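Long-range contact in alginate lyase (Bacteroides ovatus, PDB 3NNB), which probably cleaves the polysaccharide alginate by beta-elimination: residues M195-Q207 with Y226-G238. Sequence-based numbering, arbitrary orientation. Where two conformers were deposited one is given.
Sequences MKEWFTQLVEWMQ and YDVQLTAYALYTG
With CG beside its backbone N (chi1 -53°), Tyr233 lowers its ring among Phe199, Leu202, Val203 and Met206, while Met206, extended until its chain bends at chi3 (70°), fits its side chain among Tyr226, Gln229, Leu230 and Tyr233. These reciprocal knobs-into-holes join helices 189-208 and 221-236 within the (alpha/alpha) toroid of helical hairpins expected of an alginate lyase; their segments 195-207 and 226-236 run obliquely antiparallel, with axes 9.2 Å apart at closest. CE1 of Phe199 lies over one face of the Tyr233 ring, the planes inclined at 52°, and selenium of Met206, a selenomethionine, meets that ring at its edge, 3.9 Å from CD2. Val203 CG2 presses on Tyr233 CB at 3.4 Å. A buried bond on a lone pair of Gln229 OE1 ties down Tyr233 OH (2.7 Å), and the Gln229 amide reaches on to Met165 O. Shortening Tyr233 to an alanine is likely to open a gap beside Phe199 and Met206 and leave Gln229 OE1 without its hydroxyl partner. Farther along, Tyr236 turns an edge to the face of Phe199 in an offset edge-to-face pair and receives Lys196 CG over its own face. Thr237 CG2 fits against Thr200, just before Gly238 closes the helix in a Schellman motif. At the other end, Tyr226 OH donates to Met206 O at 2.9 Å from well above the carbonyl plane, and takes a hydrogen from a water.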
HETATM    1  N   MSE A 195       3.433   7.001 -17.980  1.00  9.47           N
HETATM    2  CA  MSE A 195       3.419   6.432 -16.638  1.00  8.25           C
HETATM    3  C   MSE A 195       4.765   5.769 -16.268  1.00  8.96           C
HETATM    4  O   MSE A 195       5.287   5.925 -15.144  1.00  8.63           O
HETATM    5  CB  MSE A 195       2.254   5.454 -16.493  1.00  7.19           C
HETATM    6  CG  MSE A 195       0.886   6.132 -16.512  1.00  8.54           C
HETATM    7 SE   MSE A 195       0.631   7.573 -15.266  0.75  4.93          SE
HETATM    8  CE  MSE A 195       1.229   6.671 -13.650  1.00  9.29           C
ATOM      9  N   LYS A 196       5.327   4.998 -17.189  1.00  8.86           N
ATOM     10  CA  LYS A 196       6.634   4.372 -16.934  0.70  9.84           C
ATOM     11  C   LYS A 196       7.717   5.446 -16.754  1.00 10.16           C
ATOM     12  O   LYS A 196       8.610   5.288 -15.922  1.00 10.91           O
ATOM     13  CB  LYS A 196       7.003   3.414 -18.053  0.70 10.82           C
ATOM     14  CG  LYS A 196       6.142   2.175 -18.038  0.70 15.30           C
ATOM     15  CD  LYS A 196       6.397   1.253 -19.241  0.70 25.58           C
ATOM     16  CE  LYS A 196       7.701   0.471 -19.138  0.70 33.52           C
ATOM     17  NZ  LYS A 196       8.891   1.304 -19.474  0.70 41.36           N
ATOM     18  N   GLU A 197       7.640   6.536 -17.516  1.00  8.79           N
ATOM     19  CA  GLU A 197       8.609   7.641 -17.385  0.50  9.65           C
ATOM     20  C   GLU A 197       8.479   8.333 -16.022  1.00 10.47           C
ATOM     21  O   GLU A 197       9.471   8.644 -15.390  1.00 10.38           O
ATOM     22  CB  GLU A 197       8.475   8.651 -18.531  0.50 12.83           C
ATOM     23  CG  GLU A 197       9.090   8.133 -19.850  0.50 11.39           C
ATOM     24  CD  GLU A 197       8.969   9.093 -21.028  0.50 24.47           C
ATOM     25  OE1 GLU A 197       8.348  10.155 -20.883  0.50 22.18           O
ATOM     26  OE2 GLU A 197       9.511   8.767 -22.102  0.50 23.14           O
ATOM     27  N   TRP A 198       7.243   8.540 -15.559  1.00  8.86           N
ATOM     28  CA  TRP A 198       7.031   9.115 -14.216  1.00  7.93           C
ATOM     29  C   TRP A 198       7.644   8.225 -13.132  1.00  7.77           C
ATOM     30  O   TRP A 198       8.410   8.705 -12.283  1.00  8.51           O
ATOM     31  CB  TRP A 198       5.541   9.341 -13.952  1.00  8.92           C
ATOM     32  CG  TRP A 198       5.270  10.202 -12.753  1.00  5.96           C
ATOM     33  CD1 TRP A 198       5.006  11.549 -12.771  1.00  8.87           C
ATOM     34  CD2 TRP A 198       5.162   9.794 -11.387  1.00  8.21           C
ATOM     35  NE1 TRP A 198       4.792  12.001 -11.518  1.00  8.80           N
ATOM     36  CE2 TRP A 198       4.868  10.955 -10.640  1.00  7.34           C
ATOM     37  CE3 TRP A 198       5.260   8.576 -10.727  1.00  8.31           C
ATOM     38  CZ2 TRP A 198       4.705  10.937  -9.278  1.00  7.25           C
ATOM     39  CZ3 TRP A 198       5.095   8.560  -9.369  1.00  7.32           C
ATOM     40  CH2 TRP A 198       4.814   9.739  -8.658  1.00  8.07           C
ATOM     41  N   PHE A 199       7.354   6.917 -13.176  1.00  6.78           N
ATOM     42  CA  PHE A 199       7.870   5.999 -12.171  1.00  7.69           C
ATOM     43  C   PHE A 199       9.395   5.863 -12.313  1.00  9.28           C
ATOM     44  O   PHE A 199      10.066   5.618 -11.342  1.00  8.83           O
ATOM     45  CB  PHE A 199       7.154   4.638 -12.225  1.00  7.85           C
ATOM     46  CG  PHE A 199       5.882   4.624 -11.424  1.00  7.30           C
ATOM     47  CD1 PHE A 199       5.929   4.451 -10.033  1.00  6.78           C
ATOM     48  CD2 PHE A 199       4.634   4.899 -12.030  1.00  6.53           C
ATOM     49  CE1 PHE A 199       4.790   4.497  -9.283  1.00  9.40           C
ATOM     50  CE2 PHE A 199       3.500   4.949 -11.254  1.00  9.32           C
ATOM     51  CZ  PHE A 199       3.576   4.748  -9.874  1.00 10.56           C
ATOM     52  N   THR A 200       9.941   6.002 -13.519  1.00  7.57           N
ATOM     53  CA  THR A 200      11.414   5.923 -13.715  1.00  8.85           C
ATOM     54  C   THR A 200      12.057   7.084 -12.965  1.00  8.47           C
ATOM     55  O   THR A 200      13.043   6.894 -12.263  1.00  8.41           O
ATOM     56  CB  THR A 200      11.791   5.971 -15.201  1.00  9.33           C
ATOM     57  OG1 THR A 200      11.314   4.786 -15.880  1.00  8.55           O
ATOM     58  CG2 THR A 200      13.282   6.118 -15.373  1.00 10.29           C
ATOM     59  N   GLN A 201      11.473   8.285 -13.103  1.00  9.24           N
ATOM     60  CA  GLN A 201      11.941   9.455 -12.402  1.00  9.04           C
ATOM     61  C   GLN A 201      11.789   9.352 -10.905  1.00  9.92           C
ATOM     62  O   GLN A 201      12.674   9.713 -10.140  1.00  8.83           O
ATOM     63  CB  GLN A 201      11.286  10.699 -12.917  1.00 11.42           C
ATOM     64  CG  GLN A 201      11.757  11.075 -14.293  1.00 13.05           C
ATOM     65  CD  GLN A 201      11.053  12.346 -14.769  1.00 23.24           C
ATOM     66  OE1 GLN A 201       9.946  12.295 -15.251  1.00 35.20           O
ATOM     67  NE2 GLN A 201      11.696  13.473 -14.600  1.00 36.69           N
ATOM     68  N   LEU A 202      10.668   8.824 -10.454  1.00  9.75           N
ATOM     69  CA  LEU A 202      10.506   8.568  -9.025  1.00  8.57           C
ATOM     70  C   LEU A 202      11.581   7.639  -8.465  1.00  7.81           C
ATOM     71  O   LEU A 202      12.141   7.912  -7.415  1.00  9.73           O
ATOM     72  CB  LEU A 202       9.116   7.986  -8.751  1.00  7.86           C
ATOM     73  CG  LEU A 202       8.827   7.680  -7.279  1.00  8.87           C
ATOM     74  CD1 LEU A 202       8.806   8.970  -6.396  1.00  8.40           C
ATOM     75  CD2 LEU A 202       7.576   6.846  -7.085  1.00  6.93           C
ATOM     76  N   VAL A 203      11.846   6.531  -9.147  1.00  6.13           N
ATOM     77  CA  VAL A 203      12.888   5.585  -8.744  1.00  7.16           C
ATOM     78  C   VAL A 203      14.282   6.228  -8.700  1.00 10.05           C
ATOM     79  O   VAL A 203      15.011   6.028  -7.705  1.00  9.43           O
ATOM     80  CB  VAL A 203      12.894   4.283  -9.579  1.00  7.91           C
ATOM     81  CG1 VAL A 203      14.195   3.424  -9.219  1.00  7.06           C
ATOM     82  CG2 VAL A 203      11.568   3.466  -9.324  1.00  8.58           C
ATOM     83  N   GLU A 204      14.590   7.057  -9.688  1.00  9.09           N
ATOM     84  CA  GLU A 204      15.815   7.852  -9.660  1.00  8.37           C
ATOM     85  C   GLU A 204      15.888   8.736  -8.420  1.00 10.88           C
ATOM     86  O   GLU A 204      16.934   8.828  -7.790  1.00 10.85           O
ATOM     87  CB  GLU A 204      15.932   8.703 -10.923  1.00  7.99           C
ATOM     88  CG  GLU A 204      16.299   7.854 -12.130  1.00 14.28           C
ATOM     89  CD  GLU A 204      16.325   8.629 -13.426  1.00 21.61           C
ATOM     90  OE1 GLU A 204      15.791   9.738 -13.505  1.00 21.92           O
ATOM     91  OE2 GLU A 204      16.887   8.074 -14.375  1.00 29.07           O
ATOM     92  N   TRP A 205      14.783   9.402  -8.089  1.00  8.02           N
ATOM     93  CA  TRP A 205      14.749  10.223  -6.906  1.00  8.41           C
ATOM     94  C   TRP A 205      14.915   9.358  -5.657  1.00  9.91           C
ATOM     95  O   TRP A 205      15.621   9.760  -4.712  1.00  9.54           O
ATOM     96  CB  TRP A 205      13.429  11.011  -6.871  1.00  8.71           C
ATOM     97  CG  TRP A 205      13.284  11.857  -5.673  1.00 10.20           C
ATOM     98  CD1 TRP A 205      13.848  13.088  -5.466  1.00 10.80           C
ATOM     99  CD2 TRP A 205      12.583  11.527  -4.478  1.00  9.60           C
ATOM    100  NE1 TRP A 205      13.511  13.553  -4.213  1.00 10.60           N
ATOM    101  CE2 TRP A 205      12.751  12.614  -3.575  1.00  9.67           C
ATOM    102  CE3 TRP A 205      11.861  10.408  -4.051  1.00 10.18           C
ATOM    103  CZ2 TRP A 205      12.218  12.599  -2.297  1.00  9.69           C
ATOM    104  CZ3 TRP A 205      11.315  10.414  -2.792  1.00 13.80           C
ATOM    105  CH2 TRP A 205      11.505  11.505  -1.920  1.00 12.23           C
HETATM  106  N   MSE A 206      14.234   8.210  -5.596  1.00  8.37           N
HETATM  107  CA  MSE A 206      14.305   7.332  -4.410  1.00  8.28           C
HETATM  108  C   MSE A 206      15.741   6.863  -4.136  1.00  9.92           C
HETATM  109  O   MSE A 206      16.148   6.725  -2.986  1.00 11.52           O
HETATM  110  CB  MSE A 206      13.415   6.121  -4.580  1.00  7.16           C
HETATM  111  CG  MSE A 206      11.948   6.469  -4.443  1.00  8.78           C
HETATM  112 SE   MSE A 206      10.789   4.974  -4.907  0.75  7.09          SE
HETATM  113  CE  MSE A 206      11.153   3.836  -3.415  1.00 10.21           C
ATOM    114  N   GLN A 207      16.484   6.623  -5.200  1.00 10.66           N
ATOM    115  CA  GLN A 207      17.851   6.136  -5.048  0.50 11.95           C
ATOM    116  C   GLN A 207      18.901   7.222  -4.765  1.00 11.02           C
ATOM    117  O   GLN A 207      20.000   6.888  -4.350  1.00 13.45           O
ATOM    118  CB  GLN A 207      18.255   5.294  -6.243  0.50 12.55           C
ATOM    119  CG  GLN A 207      17.533   3.944  -6.245  0.50 17.44           C
ATOM    120  CD  GLN A 207      18.469   2.793  -6.591  0.50 20.42           C
ATOM    121  OE1 GLN A 207      18.878   2.029  -5.716  0.50 28.11           O
ATOM    122  NE2 GLN A 207      18.821   2.680  -7.860  0.50 24.29           N
ATOM    123  N   TYR A 226       9.661   0.676   2.182  1.00  7.94           N
ATOM    124  CA  TYR A 226      10.501   1.333   1.151  1.00  7.01           C
ATOM    125  C   TYR A 226      10.981   0.304   0.164  1.00  8.81           C
ATOM    126  O   TYR A 226      10.912   0.512  -1.033  1.00  8.69           O
ATOM    127  CB  TYR A 226      11.667   2.052   1.799  1.00  7.09           C
ATOM    128  CG  TYR A 226      12.650   2.635   0.796  1.00  6.31           C
ATOM    129  CD1 TYR A 226      13.652   1.848   0.262  1.00 10.23           C
ATOM    130  CD2 TYR A 226      12.543   3.965   0.366  1.00 12.24           C
ATOM    131  CE1 TYR A 226      14.574   2.354  -0.646  1.00 10.35           C
ATOM    132  CE2 TYR A 226      13.470   4.502  -0.559  1.00 14.03           C
ATOM    133  CZ  TYR A 226      14.478   3.697  -1.053  1.00 14.96           C
ATOM    134  OH  TYR A 226      15.449   4.135  -1.974  1.00 17.68           O
ATOM    135  N   ASP A 227      11.470  -0.815   0.683  1.00  8.73           N
ATOM    136  CA  ASP A 227      12.014  -1.858  -0.205  1.00  7.72           C
ATOM    137  C   ASP A 227      10.934  -2.427  -1.124  1.00  6.70           C
ATOM    138  O   ASP A 227      11.174  -2.692  -2.294  1.00  7.32           O
ATOM    139  CB  ASP A 227      12.650  -2.990   0.585  1.00  7.68           C
ATOM    140  CG  ASP A 227      14.013  -2.641   1.136  1.00 10.45           C
ATOM    141  OD1 ASP A 227      14.496  -1.504   0.973  1.00 10.84           O
ATOM    142  OD2 ASP A 227      14.628  -3.538   1.764  1.00  8.36           O
ATOM    143  N   VAL A 228       9.741  -2.690  -0.574  1.00  7.17           N
ATOM    144  CA  VAL A 228       8.637  -3.183  -1.409  1.00  6.44           C
ATOM    145  C   VAL A 228       8.311  -2.224  -2.555  1.00  6.43           C
ATOM    146  O   VAL A 228       8.152  -2.636  -3.706  1.00  7.80           O
ATOM    147  CB  VAL A 228       7.341  -3.503  -0.588  1.00  6.56           C
ATOM    148  CG1 VAL A 228       6.280  -4.125  -1.478  1.00  9.65           C
ATOM    149  CG2 VAL A 228       7.670  -4.448   0.568  1.00  8.46           C
ATOM    150  N   GLN A 229       8.229  -0.942  -2.225  1.00  6.60           N
ATOM    151  CA  GLN A 229       7.876   0.052  -3.228  1.00  6.35           C
ATOM    152  C   GLN A 229       9.005   0.141  -4.251  1.00  8.15           C
ATOM    153  O   GLN A 229       8.752   0.128  -5.442  1.00  8.11           O
ATOM    154  CB  GLN A 229       7.706   1.428  -2.559  1.00  5.61           C
ATOM    155  CG  GLN A 229       6.548   1.544  -1.589  1.00  6.50           C
ATOM    156  CD  GLN A 229       6.203   3.005  -1.313  1.00  9.80           C
ATOM    157  OE1 GLN A 229       5.690   3.701  -2.202  1.00  8.64           O
ATOM    158  NE2 GLN A 229       6.444   3.471  -0.066  1.00  9.16           N
ATOM    159  N   LEU A 230      10.262   0.195  -3.796  1.00  7.41           N
ATOM    160  CA  LEU A 230      11.383   0.271  -4.755  1.00  8.01           C
ATOM    161  C   LEU A 230      11.334  -0.924  -5.732  1.00  8.00           C
ATOM    162  O   LEU A 230      11.508  -0.780  -6.957  1.00  7.49           O
ATOM    163  CB  LEU A 230      12.723   0.332  -4.025  1.00  8.23           C
ATOM    164  CG  LEU A 230      13.943   0.581  -4.931  1.00  7.04           C
ATOM    165  CD1 LEU A 230      13.933   2.028  -5.448  1.00 12.34           C
ATOM    166  CD2 LEU A 230      15.241   0.269  -4.130  1.00 10.32           C
ATOM    167  N   THR A 231      11.047  -2.099  -5.184  1.00  7.66           N
ATOM    168  CA  THR A 231      11.018  -3.344  -5.974  1.00  7.23           C
ATOM    169  C   THR A 231       9.901  -3.277  -7.012  1.00  9.49           C
ATOM    170  O   THR A 231      10.119  -3.538  -8.196  1.00  9.72           O
ATOM    171  CB  THR A 231      10.888  -4.545  -5.083  1.00  6.87           C
ATOM    172  OG1 THR A 231      12.005  -4.593  -4.189  1.00  8.61           O
ATOM    173  CG2 THR A 231      10.882  -5.859  -5.917  1.00  7.63           C
ATOM    174  N   ALA A 232       8.693  -2.920  -6.566  1.00  9.09           N
ATOM    175  CA  ALA A 232       7.562  -2.847  -7.473  1.00  8.55           C
ATOM    176  C   ALA A 232       7.789  -1.794  -8.576  1.00  7.71           C
ATOM    177  O   ALA A 232       7.449  -2.039  -9.749  1.00  7.29           O
ATOM    178  CB  ALA A 232       6.296  -2.481  -6.695  1.00  7.93           C
ATOM    179  N   TYR A 233       8.317  -0.618  -8.214  1.00  6.46           N
ATOM    180  CA  TYR A 233       8.480   0.472  -9.204  1.00  8.76           C
ATOM    181  C   TYR A 233       9.620   0.116 -10.159  1.00  8.87           C
ATOM    182  O   TYR A 233       9.529   0.395 -11.357  1.00  9.24           O
ATOM    183  CB  TYR A 233       8.689   1.830  -8.551  1.00  8.27           C
ATOM    184  CG  TYR A 233       7.606   2.157  -7.542  1.00  8.05           C
ATOM    185  CD1 TYR A 233       6.382   1.559  -7.592  1.00  7.66           C
ATOM    186  CD2 TYR A 233       7.846   3.045  -6.483  1.00  6.47           C
ATOM    187  CE1 TYR A 233       5.397   1.825  -6.606  1.00  6.23           C
ATOM    188  CE2 TYR A 233       6.898   3.341  -5.566  1.00  6.14           C
ATOM    189  CZ  TYR A 233       5.672   2.710  -5.590  1.00  7.70           C
ATOM    190  OH  TYR A 233       4.742   2.933  -4.591  1.00 10.08           O
ATOM    191  N   ALA A 234      10.648  -0.553  -9.638  1.00  8.38           N
ATOM    192  CA  ALA A 234      11.738  -1.040 -10.493  1.00  9.60           C
ATOM    193  C   ALA A 234      11.185  -2.000 -11.548  1.00  9.81           C
ATOM    194  O   ALA A 234      11.518  -1.887 -12.734  1.00 11.42           O
ATOM    195  CB  ALA A 234      12.855  -1.728  -9.625  1.00  9.94           C
ATOM    196  N   LEU A 235      10.320  -2.938 -11.140  1.00 10.56           N
ATOM    197  CA  LEU A 235       9.781  -3.928 -12.085  1.00  8.70           C
ATOM    198  C   LEU A 235       8.908  -3.229 -13.113  1.00 11.33           C
ATOM    199  O   LEU A 235       9.010  -3.538 -14.308  1.00 12.70           O
ATOM    200  CB  LEU A 235       8.970  -5.028 -11.389  1.00 10.71           C
ATOM    201  CG  LEU A 235       9.839  -6.018 -10.626  1.00 13.70           C
ATOM    202  CD1 LEU A 235       8.985  -6.904  -9.705  1.00 10.16           C
ATOM    203  CD2 LEU A 235      10.600  -6.907 -11.647  1.00 12.60           C
ATOM    204  N   TYR A 236       8.082  -2.273 -12.683  1.00 10.27           N
ATOM    205  CA  TYR A 236       7.178  -1.598 -13.623  1.00  9.37           C
ATOM    206  C   TYR A 236       7.952  -0.830 -14.721  1.00 11.89           C
ATOM    207  O   TYR A 236       7.500  -0.745 -15.858  1.00 13.60           O
ATOM    208  CB  TYR A 236       6.237  -0.636 -12.896  1.00  8.77           C
ATOM    209  CG  TYR A 236       5.210   0.003 -13.785  1.00  8.74           C
ATOM    210  CD1 TYR A 236       4.296  -0.780 -14.506  1.00 11.40           C
ATOM    211  CD2 TYR A 236       5.138   1.379 -13.919  1.00 10.71           C
ATOM    212  CE1 TYR A 236       3.337  -0.193 -15.352  1.00 11.33           C
ATOM    213  CE2 TYR A 236       4.223   1.957 -14.803  1.00 13.05           C
ATOM    214  CZ  TYR A 236       3.314   1.171 -15.484  1.00  9.31           C
ATOM    215  OH  TYR A 236       2.329   1.726 -16.326  1.00 16.11           O
ATOM    216  N   THR A 237       9.090  -0.286 -14.357  1.00 12.29           N
ATOM    217  CA  THR A 237       9.933   0.504 -15.258  1.00 12.96           C
ATOM    218  C   THR A 237      10.995  -0.332 -16.003  1.00 17.77           C
ATOM    219  O   THR A 237      11.819   0.222 -16.679  1.00 16.94           O
ATOM    220  CB  THR A 237      10.614   1.647 -14.502  1.00 12.65           C
ATOM    221  OG1 THR A 237      11.499   1.135 -13.483  1.00 13.88           O
ATOM    222  CG2 THR A 237       9.580   2.558 -13.846  1.00 11.69           C
ATOM    223  N   GLY A 238      10.947  -1.654 -15.879  1.00 15.30           N
ATOM    224  CA  GLY A 238      11.846  -2.548 -16.626  1.00 17.34           C
ATOM    225  C   GLY A 238      13.198  -2.826 -15.982  1.00 19.12           C
ATOM    226  O   GLY A 238      14.093  -3.385 -16.615  1.00 24.35           O
TER
HETATM  227  O   HOH W   1      10.739   2.490 -18.452  0.50 23.26           O
HETATM  228  O   HOH W   2      12.948   3.411 -17.391  1.00 30.33           O
HETATM  229  O   HOH W   3      17.715   2.992  -2.731  1.00 26.62           O